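Local coordinates for mannan endo-1,4-beta-mannosidase (Mytilus edulis, PDB 2C0H), which hydrolyses internal beta-1,4-mannosidic linkages in the backbones of mannans, galactomannans and glucomannans, at residues 90-101 with 144-155. The protein carries 3 engineered substitutions. Sequence-based numbering, arbitrary orientation.
Sequences ISDMRAYLHAAQ and PMANALKNEKAL
L149 enters helix 90-101 as a knob among I90, M93, R94 and L97, and its two methyls divide the work. CD1 meets M93 CE at 3.7 Å, the two side chains crossing at about a right angle, while CD2 lies between I90 CG2 and L97 CD1 and also sits over the centre of one face of the R94 guanidinium. M93 bends at chi3 (81°), which brings its CE to L149 as its SD faces M145 SD, 3.7 Å away. Nearer the start of the helix, I90 CG2 packs on A148 CB.

Two neighbouring outer helices of a TIM barrel, the fold of family 5 glycoside hydrolases, meet here; their segments cross at -39°, and strand 106-113 lies beneath M93, L97 and A100. After helix 131-149, two consecutive type I turns lead into strand 155-162.

The guanidinium whose one face L149 CD2 covers spends its edge on polar partners. R94 NH1 forms a salt bridge to E152 OE2 at 2.9 Å, almost exactly in the guanidinium plane and on the anti lone pair of that oxygen, with the carboxylate turned 56° from the guanidinium. NH2 donates to A148 O at 3.0 Å from above the carbonyl plane, so the arginine also holds a backbone oxygen near the C-terminal part of helix 131-149. With an alanine in place of R94, the E152 carboxylate would probably lose its cationic mate and L149 CD2 the flat group it packs on. E152, bent at chi2, lays CB and CG against L97 CD1 and turns OE1 toward the edge of the H98 ring. Two waters bridge Q101 OE1 and E152 OE1; one accepts from A154 N, the other from K153 N. A154 CB meets L97 O at 3.3 Å and also touches A100 CB.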
loop_
_atom_site.group_PDB
_atom_site.type_symbol
_atom_site.label_atom_id
_atom_site.label_comp_id
_atom_site.label_asym_id
_atom_site.label_seq_id
_atom_site.Cartn_x
_atom_site.Cartn_y
_atom_site.Cartn_z
ATOM N N ILE A 90 -17.977 7.904 3.684
ATOM C CA ILE A 90 -17.911 6.813 4.649
ATOM C C ILE A 90 -18.950 5.724 4.333
ATOM O O ILE A 90 -18.625 4.539 4.387
ATOM C CB ILE A 90 -18.015 7.343 6.099
ATOM C CG1 ILE A 90 -16.762 8.167 6.400
ATOM C CG2 ILE A 90 -18.164 6.189 7.118
ATOM C CD1 ILE A 90 -16.810 8.992 7.664
ATOM N N SER A 91 -20.180 6.107 3.993
ATOM C CA SER A 91 -21.231 5.119 3.706
ATOM C C SER A 91 -20.927 4.310 2.434
ATOM O O SER A 91 -21.221 3.122 2.393
ATOM C CB SER A 91 -22.630 5.756 3.673
ATOM O OG SER A 91 -22.710 6.839 2.776
ATOM N N ASP A 92 -20.314 4.947 1.436
ATOM C CA ASP A 92 -19.803 4.231 0.233
ATOM C C ASP A 92 -18.709 3.228 0.613
ATOM O O ASP A 92 -18.718 2.082 0.167
ATOM C CB ASP A 92 -19.225 5.201 -0.801
ATOM C CG ASP A 92 -20.271 5.804 -1.744
ATOM O OD1 ASP A 92 -21.489 5.592 -1.593
ATOM O OD2 ASP A 92 -19.817 6.511 -2.661
ATOM N N MET A 93 -17.742 3.650 1.419
ATOM C CA MET A 93 -16.670 2.748 1.847
ATOM C C MET A 93 -17.250 1.578 2.670
ATOM O O MET A 93 -16.826 0.436 2.513
ATOM C CB MET A 93 -15.584 3.519 2.629
ATOM C CG MET A 93 -14.770 4.510 1.770
ATOM S SD MET A 93 -13.662 5.606 2.704
ATOM C CE MET A 93 -12.271 4.495 2.944
ATOM N N ARG A 94 -18.223 1.858 3.537
ATOM C CA ARG A 94 -18.853 0.834 4.367
ATOM C C ARG A 94 -19.639 -0.161 3.522
ATOM O O ARG A 94 -19.620 -1.343 3.819
ATOM C CB ARG A 94 -19.750 1.459 5.442
ATOM C CG ARG A 94 -19.896 0.594 6.663
ATOM C CD ARG A 94 -20.889 1.158 7.647
ATOM N NE ARG A 94 -20.450 2.399 8.293
ATOM C CZ ARG A 94 -19.569 2.463 9.291
ATOM N NH1 ARG A 94 -18.964 1.371 9.749
ATOM N NH2 ARG A 94 -19.274 3.638 9.835
ATOM N N ALA A 95 -20.313 0.304 2.467
ATOM C CA ALA A 95 -21.085 -0.610 1.606
ATOM C C ALA A 95 -20.142 -1.590 0.929
ATOM O O ALA A 95 -20.458 -2.774 0.814
ATOM C CB ALA A 95 -21.888 0.141 0.579
ATOM N N TYR A 96 -19.005 -1.085 0.456
ATOM C CA TYR A 96 -17.979 -1.929 -0.171
ATOM C C TYR A 96 -17.420 -2.921 0.829
ATOM O O TYR A 96 -17.265 -4.098 0.530
ATOM C CB TYR A 96 -16.853 -1.084 -0.794
ATOM C CG TYR A 96 -15.758 -1.876 -1.493
ATOM C CD1 TYR A 96 -16.069 -2.891 -2.399
ATOM C CD2 TYR A 96 -14.415 -1.581 -1.294
ATOM C CE1 TYR A 96 -15.061 -3.605 -3.044
ATOM C CE2 TYR A 96 -13.412 -2.291 -1.941
ATOM C CZ TYR A 96 -13.740 -3.303 -2.818
ATOM O OH TYR A 96 -12.722 -4.000 -3.465
ATOM N N LEU A 97 -17.111 -2.448 2.027
ATOM C CA LEU A 97 -16.624 -3.350 3.071
ATOM C C LEU A 97 -17.638 -4.462 3.416
ATOM O O LEU A 97 -17.227 -5.592 3.673
ATOM C CB LEU A 97 -16.201 -2.552 4.322
ATOM C CG LEU A 97 -14.925 -1.718 4.151
ATOM C CD1 LEU A 97 -14.830 -0.705 5.300
ATOM C CD2 LEU A 97 -13.653 -2.576 4.085
ATOM N N HIS A 98 -18.940 -4.154 3.407
ATOM C CA HIS A 98 -19.974 -5.169 3.677
ATOM C C HIS A 98 -20.005 -6.196 2.554
ATOM O O HIS A 98 -20.143 -7.380 2.824
ATOM C CB HIS A 98 -21.361 -4.564 3.845
ATOM C CG HIS A 98 -21.551 -3.797 5.114
ATOM N ND1 HIS A 98 -20.691 -3.880 6.187
ATOM C CD2 HIS A 98 -22.528 -2.937 5.479
ATOM C CE1 HIS A 98 -21.128 -3.094 7.158
ATOM N NE2 HIS A 98 -22.239 -2.508 6.751
ATOM N N ALA A 99 -19.866 -5.751 1.310
ATOM C CA ALA A 99 -19.762 -6.679 0.172
ATOM C C ALA A 99 -18.537 -7.590 0.277
ATOM O O ALA A 99 -18.623 -8.799 0.036
ATOM C CB ALA A 99 -19.740 -5.897 -1.137
ATOM N N ALA A 100 -17.396 -7.022 0.653
ATOM C CA ALA A 100 -16.159 -7.785 0.816
ATOM C C ALA A 100 -16.320 -8.835 1.928
ATOM O O ALA A 100 -15.909 -9.986 1.773
ATOM C CB ALA A 100 -14.983 -6.852 1.120
ATOM N N GLN A 101 -16.964 -8.453 3.026
ATOM C CA GLN A 101 -17.180 -9.353 4.158
ATOM C C GLN A 101 -17.980 -10.584 3.736
ATOM O O GLN A 101 -17.672 -11.683 4.163
ATOM C CB GLN A 101 -17.905 -8.623 5.291
ATOM C CG GLN A 101 -17.985 -9.418 6.562
ATOM C CD GLN A 101 -18.652 -8.669 7.693
ATOM O OE1 GLN A 101 -18.712 -7.436 7.695
ATOM N NE2 GLN A 101 -19.137 -9.409 8.679
ATOM N N PRO A 144 -11.508 11.084 11.062
ATOM C CA PRO A 144 -12.923 10.702 10.929
ATOM C C PRO A 144 -13.144 9.393 10.166
ATOM O O PRO A 144 -13.944 8.561 10.585
ATOM C CB PRO A 144 -13.535 11.900 10.189
ATOM C CG PRO A 144 -12.681 13.039 10.593
ATOM C CD PRO A 144 -11.293 12.498 10.705
ATOM N N MET A 145 -12.409 9.209 9.074
ATOM C CA MET A 145 -12.536 8.028 8.247
ATOM C C MET A 145 -12.054 6.776 8.985
ATOM O O MET A 145 -12.763 5.763 9.037
ATOM C CB MET A 145 -11.739 8.230 6.963
ATOM C CG MET A 145 -11.982 7.247 5.889
ATOM S SD MET A 145 -11.403 7.984 4.330
ATOM C CE MET A 145 -9.738 8.485 4.763
ATOM N N ALA A 146 -10.865 6.856 9.570
ATOM C CA ALA A 146 -10.272 5.705 10.248
ATOM C C ALA A 146 -11.085 5.330 11.482
ATOM O O ALA A 146 -11.259 4.155 11.788
ATOM C CB ALA A 146 -8.844 5.978 10.611
ATOM N N ASN A 147 -11.608 6.327 12.186
ATOM C CA ASN A 147 -12.414 6.040 13.372
ATOM C C ASN A 147 -13.758 5.382 13.022
ATOM O O ASN A 147 -14.205 4.442 13.687
ATOM C CB ASN A 147 -12.645 7.340 14.150
ATOM C CG ASN A 147 -13.119 7.092 15.558
ATOM O OD1 ASN A 147 -12.471 6.378 16.326
ATOM N ND2 ASN A 147 -14.252 7.671 15.903
ATOM N N ALA A 148 -14.393 5.849 11.956
ATOM C CA ALA A 148 -15.705 5.361 11.556
ATOM C C ALA A 148 -15.672 3.907 11.068
ATOM O O ALA A 148 -16.631 3.171 11.259
ATOM C CB ALA A 148 -16.287 6.253 10.468
ATOM N N LEU A 149 -14.585 3.524 10.409
ATOM C CA LEU A 149 -14.482 2.203 9.757
ATOM C C LEU A 149 -13.736 1.123 10.541
ATOM O O LEU A 149 -13.674 -0.035 10.109
ATOM C CB LEU A 149 -13.820 2.377 8.393
ATOM C CG LEU A 149 -14.607 3.279 7.454
ATOM C CD1 LEU A 149 -13.814 3.558 6.193
ATOM C CD2 LEU A 149 -15.961 2.686 7.097
ATOM N N LYS A 150 -13.189 1.464 11.701
ATOM C CA LYS A 150 -12.317 0.537 12.426
ATOM C C LYS A 150 -12.962 -0.765 12.913
ATOM O O LYS A 150 -12.250 -1.734 13.159
ATOM C CB LYS A 150 -11.650 1.243 13.601
ATOM C CG LYS A 150 -12.583 1.696 14.671
ATOM C CD LYS A 150 -11.820 2.479 15.696
ATOM C CE LYS A 150 -12.744 3.050 16.709
ATOM N NZ LYS A 150 -11.988 3.835 17.733
ATOM N N ASN A 151 -14.283 -0.805 13.053
ATOM C CA ASN A 151 -14.949 -2.033 13.513
ATOM C C ASN A 151 -15.482 -2.891 12.365
ATOM O O ASN A 151 -16.146 -3.904 12.594
ATOM C CB ASN A 151 -16.058 -1.704 14.518
ATOM C CG ASN A 151 -15.527 -1.044 15.786
ATOM O OD1 ASN A 151 -14.506 -1.457 16.341
ATOM N ND2 ASN A 151 -16.230 -0.010 16.258
ATOM N N GLU A 152 -15.185 -2.501 11.127
ATOM C CA GLU A 152 -15.599 -3.300 9.979
ATOM C C GLU A 152 -14.664 -4.477 9.817
ATOM O O GLU A 152 -13.460 -4.296 9.682
ATOM C CB GLU A 152 -15.605 -2.458 8.706
ATOM C CG GLU A 152 -16.730 -1.436 8.664
ATOM C CD GLU A 152 -18.107 -2.091 8.610
ATOM O OE1 GLU A 152 -18.208 -3.263 8.172
ATOM O OE2 GLU A 152 -19.104 -1.448 9.017
ATOM N N LYS A 153 -15.225 -5.683 9.821
ATOM C CA LYS A 153 -14.408 -6.890 9.779
ATOM C C LYS A 153 -13.622 -7.049 8.479
ATOM O O LYS A 153 -12.570 -7.679 8.482
ATOM C CB LYS A 153 -15.250 -8.141 10.023
ATOM C CG LYS A 153 -15.605 -8.381 11.488
ATOM C CD LYS A 153 -16.677 -9.462 11.674
ATOM C CE LYS A 153 -16.493 -10.633 10.731
ATOM N NZ LYS A 153 -17.320 -11.800 11.139
ATOM N N ALA A 154 -14.107 -6.478 7.385
ATOM C CA ALA A 154 -13.383 -6.560 6.118
ATOM C C ALA A 154 -12.299 -5.494 5.916
ATOM O O ALA A 154 -11.619 -5.500 4.898
ATOM C CB ALA A 154 -14.350 -6.542 4.961
ATOM N N LEU A 155 -12.108 -4.574 6.867
ATOM C CA LEU A 155 -11.054 -3.588 6.713
ATOM C C LEU A 155 -9.692 -4.188 7.072
ATOM O O LEU A 155 -9.429 -4.513 8.234
ATOM C CB LEU A 155 -11.340 -2.343 7.552
ATOM C CG LEU A 155 -10.230 -1.292 7.517
ATOM C CD1 LEU A 155 -10.082 -0.678 6.127
ATOM C CD2 LEU A 155 -10.514 -0.231 8.555
HETATM O O HOH W 1 -16.846 -5.330 6.873
HETATM O O HOH W 2 -18.252 -5.963 10.022
#